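PDB 1NMO: GTP cyclohydrolase 1 type 2 homolog from Escherichia coli, Escherichia coli O157:H7, which binds two metal ions within a toroid-shaped homohexamer and, judging by its relatives, may take part in degrading radiation-damaged nucleotides. Local coordinates for residues Glu228-Asn231 and Asp235-Val238; Glu33-Ile38 and Asn92-His97. All blocks are in the same frame, centred on the assembly; numbering follows the deposited sequence.

Contact 1 (Glu228-Asn231 and Asp235-Val238); sequences EWLN and DLDV
Asn231, near the end of helix 221-233, pairs with the backbone of Val238 through both ends of its carboxamide. Its OD1 accepts from Val238 N at 2.9 Å, and its ND2 donates to Val238 O, also at 2.9 Å, so that one side-chain amide engages both the N-H and the C=O of a single residue. Both bonds are nearly straight (165° and 168° at the hydrogen), and the Val238 oxygen lies almost in the amide plane of Asn231. Two bonds of opposite sense fix the rotation of the carboxamide. OD1 also comes within 3.3 Å of Leu236 O, a meeting of two acceptors that is not a bond.

The apolar part lies beside this pair. Leu230 CB rests 3.8 Å from Val238 CG2; CG1 of that valine stands anti to the backbone N (chi1 -166°), which leaves CG2 as the branch facing the helix. Leu230 CD2 reaches Leu236 CD1 more loosely, at 4.3 Å. Leu6 and Ile10 of helix 3-13 touch Leu230 as well, while Ile38 of strand 37-41 packs on both Leu236 and Val238.

Thr234 OG1 bonds to both Leu230 O and Leu236 N, tying the end of the helix to the start of the return. The whole is a tight helix-to-strand connection of an alpha/beta fold, in which helix 221-233 hands the chain to strand 237-240, outermost within this chain in the five-stranded mixed sheet.

Contact 2 (Glu33-Ile38 and Asn92-His97); sequences ETVQKI and NLYGWH
CG2 of Val35 makes both of the close approaches in this contact. It sits 3.5 Å from Asn92 ND2 and, more loosely, 4.1 Å from Tyr94 OH. Val35 and Tyr94 approach from opposite directions, so that the methyl meets the hydroxyl end of the phenol, whereas the Asn92 amide comes to it with its nitrogen. With CG1 anti to the backbone N (chi1 166°), CG2 of Val35 stands anti to the carbonyl carbon, and it is this branch that meets the two polar groups. The touch is plain van der Waals packing, and the polar atoms find their bonds around it.

Strand 92-95 and strand 37-41, which Val35 precedes, are not neighbours: strand 59-62 runs between them, parallel to both, in the mixed five-stranded sheet. Val35 meets strand 92-95 beside the first residue of that central strand, Ala59, on which both it and Tyr94 pack.

A second shell fixes the two polar side chains. Asn92 OD1 accepts from Gly31 N and Asn3 ND2, and Asn92 ND2 gives its hydrogens to Lys32 O and Asp58 O, four bonds that satisfy the buried carboxamide and fix its rotation. Tyr94 OH bonds to the backbone oxygen of Asn3. Farther out, a backbone bond ties Val35 to Met1, and Asp58 OD2 accepts from the backbone nitrogens of Gln36 and Lys37.

Overall arrangement
The two contacts belong to the same five-stranded mixed sheet and lie on the same side of the chain's centre, their centres 12 Å apart. Contact 2 spans strand 59-62 between strands 37-41 and 92-95, while contact 1 brings the last helix, 221-233, onto strand 237-240, the sheet's outermost strand within this chain. They meet where strands 37-41 and 237-240 run side by side, through the salt bridge from Lys37 to Asp237 and a probable backbone bond from Ile38 to Asp237. Along the chain contact 2 is complete before contact 1 begins. The second, six-stranded sheet is built from residues in between, so the C-terminal strand completes the first sheet after the chain has formed the other.

Contact 1 (Glu228-Asn231 and Asp235-Val238)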
ATOM      1  N   GLU A 228      36.004 -15.885   7.793  1.00 20.51           N
ATOM      2  CA  GLU A 228      36.782 -16.288   6.592  1.00 20.07           C
ATOM      3  C   GLU A 228      38.191 -16.510   7.076  1.00 19.91           C
ATOM      4  O   GLU A 228      38.851 -17.462   6.699  1.00 20.79           O
ATOM      5  CB  GLU A 228      36.767 -15.169   5.555  1.00 21.15           C
ATOM      6  CG  GLU A 228      35.376 -14.948   4.987  1.00 24.69           C
ATOM      7  CD  GLU A 228      35.217 -13.599   4.267  1.00 29.04           C
ATOM      8  OE1 GLU A 228      36.007 -12.626   4.620  1.00 28.86           O
ATOM      9  OE2 GLU A 228      34.286 -13.525   3.371  1.00 28.77           O
ATOM     10  N   TRP A 229      38.660 -15.646   7.951  1.00 19.63           N
ATOM     11  CA  TRP A 229      40.011 -15.845   8.452  1.00 19.91           C
ATOM     12  C   TRP A 229      40.080 -17.221   9.125  1.00 21.09           C
ATOM     13  O   TRP A 229      41.100 -17.927   9.051  1.00 21.63           O
ATOM     14  CB  TRP A 229      40.357 -14.801   9.520  1.00 19.22           C
ATOM     15  CG  TRP A 229      41.757 -14.893  10.029  1.00 18.81           C
ATOM     16  CD1 TRP A 229      42.889 -14.349   9.446  1.00 18.20           C
ATOM     17  CD2 TRP A 229      42.210 -15.584  11.216  1.00 19.76           C
ATOM     18  NE1 TRP A 229      44.023 -14.666  10.217  1.00 19.44           N
ATOM     19  CE2 TRP A 229      43.623 -15.422  11.293  1.00 18.93           C
ATOM     20  CE3 TRP A 229      41.561 -16.334  12.214  1.00 20.36           C
ATOM     21  CZ2 TRP A 229      44.387 -15.978  12.337  1.00 20.08           C
ATOM     22  CZ3 TRP A 229      42.324 -16.903  13.264  1.00 19.21           C
ATOM     23  CH2 TRP A 229      43.727 -16.719  13.313  1.00 20.70           C
ATOM     24  N   LEU A 230      39.028 -17.640   9.823  1.00 19.85           N
ATOM     25  CA  LEU A 230      39.180 -18.964  10.451  1.00 18.69           C
ATOM     26  C   LEU A 230      39.138 -20.046   9.360  1.00 19.37           C
ATOM     27  O   LEU A 230      39.864 -21.006   9.423  1.00 18.28           O
ATOM     28  CB  LEU A 230      38.081 -19.206  11.494  1.00 15.41           C
ATOM     29  CG  LEU A 230      38.175 -18.420  12.797  1.00 14.41           C
ATOM     30  CD1 LEU A 230      36.755 -18.314  13.270  1.00 13.77           C
ATOM     31  CD2 LEU A 230      39.044 -19.181  13.896  1.00  7.96           C
ATOM     32  N   ASN A 231      38.269 -19.912   8.378  1.00 19.63           N
ATOM     33  CA  ASN A 231      38.240 -20.920   7.344  1.00 21.27           C
ATOM     34  C   ASN A 231      39.602 -21.057   6.617  1.00 22.99           C
ATOM     35  O   ASN A 231      40.029 -22.173   6.233  1.00 23.35           O
ATOM     36  CB  ASN A 231      37.148 -20.577   6.323  1.00 19.50           C
ATOM     37  CG  ASN A 231      35.780 -20.975   6.806  1.00 21.44           C
ATOM     38  OD1 ASN A 231      35.615 -22.059   7.400  1.00 23.95           O
ATOM     39  ND2 ASN A 231      34.775 -20.154   6.533  1.00 20.15           N
ATOM     40  N   ASP A 235      41.138 -25.788  10.006  1.00 21.91           N
ATOM     41  CA  ASP A 235      40.354 -26.819   9.310  1.00 24.18           C
ATOM     42  C   ASP A 235      38.887 -26.852   9.735  1.00 23.31           C
ATOM     43  O   ASP A 235      38.075 -27.714   9.292  1.00 23.81           O
ATOM     44  CB  ASP A 235      41.025 -28.198   9.511  1.00 25.98           C
ATOM     45  CG  ASP A 235      42.515 -28.189   9.034  1.00 30.40           C
ATOM     46  OD1 ASP A 235      42.771 -27.699   7.859  1.00 34.01           O
ATOM     47  OD2 ASP A 235      43.419 -28.652   9.820  1.00 31.29           O
ATOM     48  N   LEU A 236      38.560 -25.865  10.566  1.00 23.10           N
ATOM     49  CA  LEU A 236      37.223 -25.688  11.117  1.00 21.07           C
ATOM     50  C   LEU A 236      36.279 -25.351   9.992  1.00 21.61           C
ATOM     51  O   LEU A 236      36.680 -24.725   9.040  1.00 22.65           O
ATOM     52  CB  LEU A 236      37.221 -24.529  12.098  1.00 18.44           C
ATOM     53  CG  LEU A 236      38.047 -24.689  13.363  1.00 18.30           C
ATOM     54  CD1 LEU A 236      38.050 -23.360  14.088  1.00 16.02           C
ATOM     55  CD2 LEU A 236      37.501 -25.851  14.235  1.00 17.30           C
ATOM     56  N   ASP A 237      35.019 -25.748  10.101  1.00 21.53           N
ATOM     57  CA  ASP A 237      34.056 -25.401   9.087  1.00 21.89           C
ATOM     58  C   ASP A 237      33.245 -24.181   9.668  1.00 21.06           C
ATOM     59  O   ASP A 237      32.327 -24.403  10.467  1.00 21.57           O
ATOM     60  CB  ASP A 237      33.147 -26.622   8.845  1.00 23.36           C
ATOM     61  CG  ASP A 237      31.928 -26.292   7.986  1.00 26.86           C
ATOM     62  OD1 ASP A 237      32.067 -25.385   7.138  1.00 27.89           O
ATOM     63  OD2 ASP A 237      30.837 -26.934   8.110  1.00 30.20           O
ATOM     64  N   VAL A 238      33.546 -22.937   9.265  1.00 19.14           N
ATOM     65  CA  VAL A 238      32.842 -21.780   9.801  1.00 18.37           C
ATOM     66  C   VAL A 238      31.866 -21.163   8.819  1.00 19.58           C
ATOM     67  O   VAL A 238      32.248 -20.867   7.679  1.00 21.16           O
ATOM     68  CB  VAL A 238      33.847 -20.719  10.250  1.00 18.81           C
ATOM     69  CG1 VAL A 238      33.144 -19.677  11.109  1.00 16.87           C
ATOM     70  CG2 VAL A 238      34.966 -21.398  11.089  1.00 15.78           C
TER

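Contact 2 (Glu33-Ile38 and Asn92-His97)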
ATOM      1  N   GLU A  33      33.955 -29.981  24.402  1.00 20.45           N
ATOM      2  CA  GLU A  33      35.367 -29.597  24.269  1.00 22.83           C
ATOM      3  C   GLU A  33      35.862 -29.535  22.810  1.00 21.62           C
ATOM      4  O   GLU A  33      36.596 -28.624  22.426  1.00 22.69           O
ATOM      5  CB  GLU A  33      36.233 -30.562  25.108  1.00 23.59           C
ATOM      6  CG  GLU A  33      37.683 -30.523  24.742  1.00 26.58           C
ATOM      7  CD  GLU A  33      38.504 -31.178  25.799  1.00 30.05           C
ATOM      8  OE1 GLU A  33      38.580 -30.568  26.920  1.00 31.19           O
ATOM      9  OE2 GLU A  33      39.046 -32.285  25.533  1.00 29.98           O
ATOM     10  N   THR A  34      35.448 -30.494  22.011  1.00 20.48           N
ATOM     11  CA  THR A  34      35.867 -30.560  20.620  1.00 21.98           C
ATOM     12  C   THR A  34      34.988 -29.756  19.676  1.00 20.93           C
ATOM     13  O   THR A  34      33.814 -30.122  19.446  1.00 21.92           O
ATOM     14  CB  THR A  34      35.881 -32.052  20.192  1.00 22.06           C
ATOM     15  OG1 THR A  34      36.665 -32.768  21.168  1.00 24.13           O
ATOM     16  CG2 THR A  34      36.505 -32.240  18.813  1.00 21.27           C
ATOM     17  N   VAL A  35      35.546 -28.691  19.123  1.00 18.71           N
ATOM     18  CA  VAL A  35      34.810 -27.825  18.185  1.00 18.91           C
ATOM     19  C   VAL A  35      35.288 -27.974  16.740  1.00 19.31           C
ATOM     20  O   VAL A  35      36.474 -27.767  16.443  1.00 21.55           O
ATOM     21  CB  VAL A  35      34.978 -26.333  18.565  1.00 18.86           C
ATOM     22  CG1 VAL A  35      34.510 -25.473  17.377  1.00 20.14           C
ATOM     23  CG2 VAL A  35      34.152 -25.983  19.832  1.00 17.71           C
ATOM     24  N   GLN A  36      34.386 -28.333  15.849  1.00 20.48           N
ATOM     25  CA  GLN A  36      34.687 -28.491  14.436  1.00 20.84           C
ATOM     26  C   GLN A  36      33.774 -27.655  13.536  1.00 21.58           C
ATOM     27  O   GLN A  36      34.248 -27.000  12.602  1.00 22.68           O
ATOM     28  CB  GLN A  36      34.551 -29.942  13.981  1.00 21.33           C
ATOM     29  CG  GLN A  36      34.596 -30.055  12.425  1.00 24.87           C
ATOM     30  CD  GLN A  36      35.917 -29.421  11.749  1.00 29.82           C
ATOM     31  OE1 GLN A  36      35.930 -29.054  10.506  1.00 31.53           O
ATOM     32  NE2 GLN A  36      37.030 -29.311  12.559  1.00 30.28           N
ATOM     33  N   LYS A  37      32.473 -27.653  13.814  1.00 21.03           N
ATOM     34  CA  LYS A  37      31.470 -26.948  12.998  1.00 21.39           C
ATOM     35  C   LYS A  37      31.097 -25.620  13.693  1.00 21.30           C
ATOM     36  O   LYS A  37      30.720 -25.640  14.874  1.00 21.09           O
ATOM     37  CB  LYS A  37      30.253 -27.893  12.846  1.00 20.71           C
ATOM     38  CG  LYS A  37      29.077 -27.298  12.087  1.00 23.56           C
ATOM     39  CD  LYS A  37      29.054 -27.622  10.595  1.00 24.38           C
ATOM     40  CE  LYS A  37      28.068 -26.671   9.856  1.00 25.73           C
ATOM     41  NZ  LYS A  37      28.360 -26.461   8.318  1.00 27.90           N
ATOM     42  N   ILE A  38      31.224 -24.475  13.004  1.00 19.64           N
ATOM     43  CA  ILE A  38      30.963 -23.199  13.666  1.00 17.73           C
ATOM     44  C   ILE A  38      30.023 -22.255  12.901  1.00 17.94           C
ATOM     45  O   ILE A  38      30.182 -22.079  11.668  1.00 18.86           O
ATOM     46  CB  ILE A  38      32.300 -22.456  13.908  1.00 18.45           C
ATOM     47  CG1 ILE A  38      33.267 -23.338  14.651  1.00 17.26           C
ATOM     48  CG2 ILE A  38      32.125 -21.323  14.806  1.00 17.06           C
ATOM     49  CD1 ILE A  38      34.398 -22.506  15.226  1.00 17.70           C
ATOM     50  N   ASN A  92      29.263 -24.304  22.471  1.00 12.87           N
ATOM     51  CA  ASN A  92      30.103 -23.193  23.006  1.00 13.31           C
ATOM     52  C   ASN A  92      29.698 -21.768  22.471  1.00 13.10           C
ATOM     53  O   ASN A  92      29.572 -21.566  21.253  1.00 14.36           O
ATOM     54  CB  ASN A  92      31.582 -23.399  22.612  1.00 12.53           C
ATOM     55  CG  ASN A  92      32.141 -24.671  23.178  1.00 11.97           C
ATOM     56  OD1 ASN A  92      32.738 -24.677  24.253  1.00 12.52           O
ATOM     57  ND2 ASN A  92      31.885 -25.787  22.501  1.00 12.37           N
ATOM     58  N   LEU A  93      29.469 -20.770  23.320  1.00 12.42           N
ATOM     59  CA  LEU A  93      29.214 -19.436  22.721  1.00 11.40           C
ATOM     60  C   LEU A  93      30.438 -18.602  23.003  1.00 12.45           C
ATOM     61  O   LEU A  93      30.861 -18.509  24.166  1.00 14.21           O
ATOM     62  CB  LEU A  93      28.070 -18.673  23.371  1.00 10.48           C
ATOM     63  CG  LEU A  93      27.951 -17.194  22.956  1.00  9.49           C
ATOM     64  CD1 LEU A  93      27.392 -17.180  21.542  1.00  7.89           C
ATOM     65  CD2 LEU A  93      26.962 -16.422  23.852  1.00  8.78           C
ATOM     66  N   TYR A  94      31.030 -17.996  21.963  1.00 11.46           N
ATOM     67  CA  TYR A  94      32.169 -17.087  22.159  1.00  8.49           C
ATOM     68  C   TYR A  94      31.613 -15.798  21.593  1.00  9.83           C
ATOM     69  O   TYR A  94      30.741 -15.854  20.687  1.00 10.66           O
ATOM     70  CB  TYR A  94      33.377 -17.434  21.265  1.00  9.23           C
ATOM     71  CG  TYR A  94      33.990 -18.841  21.391  1.00  9.13           C
ATOM     72  CD1 TYR A  94      33.334 -19.936  20.910  1.00  9.62           C
ATOM     73  CD2 TYR A  94      35.250 -19.030  21.975  1.00 10.82           C
ATOM     74  CE1 TYR A  94      33.904 -21.226  20.975  1.00 12.47           C
ATOM     75  CE2 TYR A  94      35.837 -20.314  22.069  1.00 11.86           C
ATOM     76  CZ  TYR A  94      35.162 -21.397  21.554  1.00 12.09           C
ATOM     77  OH  TYR A  94      35.781 -22.649  21.563  1.00 11.57           O
ATOM     78  N   GLY A  95      32.095 -14.661  22.123  1.00 10.09           N
ATOM     79  CA  GLY A  95      31.766 -13.317  21.645  1.00  8.96           C
ATOM     80  C   GLY A  95      33.041 -12.434  21.783  1.00 11.98           C
ATOM     81  O   GLY A  95      33.829 -12.635  22.730  1.00 12.88           O
ATOM     82  N   TRP A  96      33.316 -11.526  20.828  1.00 12.77           N
ATOM     83  CA  TRP A  96      34.397 -10.555  20.919  1.00 12.72           C
ATOM     84  C   TRP A  96      33.770  -9.197  20.585  1.00 13.74           C
ATOM     85  O   TRP A  96      33.336  -8.960  19.455  1.00 15.77           O
ATOM     86  CB  TRP A  96      35.527 -10.841  19.940  1.00 12.29           C
ATOM     87  CG  TRP A  96      36.486 -11.829  20.492  1.00 12.30           C
ATOM     88  CD1 TRP A  96      37.545 -11.565  21.301  1.00 14.26           C
ATOM     89  CD2 TRP A  96      36.404 -13.267  20.397  1.00 13.00           C
ATOM     90  NE1 TRP A  96      38.125 -12.727  21.725  1.00 13.30           N
ATOM     91  CE2 TRP A  96      37.450 -13.791  21.187  1.00 12.13           C
ATOM     92  CE3 TRP A  96      35.543 -14.162  19.711  1.00 12.88           C
ATOM     93  CZ2 TRP A  96      37.663 -15.152  21.329  1.00 11.17           C
ATOM     94  CZ3 TRP A  96      35.740 -15.509  19.841  1.00 10.40           C
ATOM     95  CH2 TRP A  96      36.806 -16.006  20.658  1.00 12.98           C
ATOM     96  N   HIS A  97      33.719  -8.291  21.558  1.00 15.33           N
ATOM     97  CA  HIS A  97      33.134  -6.970  21.356  1.00 15.43           C
ATOM     98  C   HIS A  97      34.208  -5.958  20.865  1.00 16.95           C
ATOM     99  O   HIS A  97      34.621  -6.055  19.708  1.00 17.75           O
ATOM    100  CB  HIS A  97      32.448  -6.517  22.656  1.00 15.25           C
ATOM    101  CG  HIS A  97      31.625  -5.273  22.527  1.00 16.94           C
ATOM    102  ND1 HIS A  97      31.796  -4.181  23.362  1.00 18.12           N
ATOM    103  CD2 HIS A  97      30.666  -4.914  21.633  1.00 16.69           C
ATOM    104  CE1 HIS A  97      30.989  -3.201  22.982  1.00 17.55           C
ATOM    105  NE2 HIS A  97      30.290  -3.617  21.938  1.00 18.63           N
TER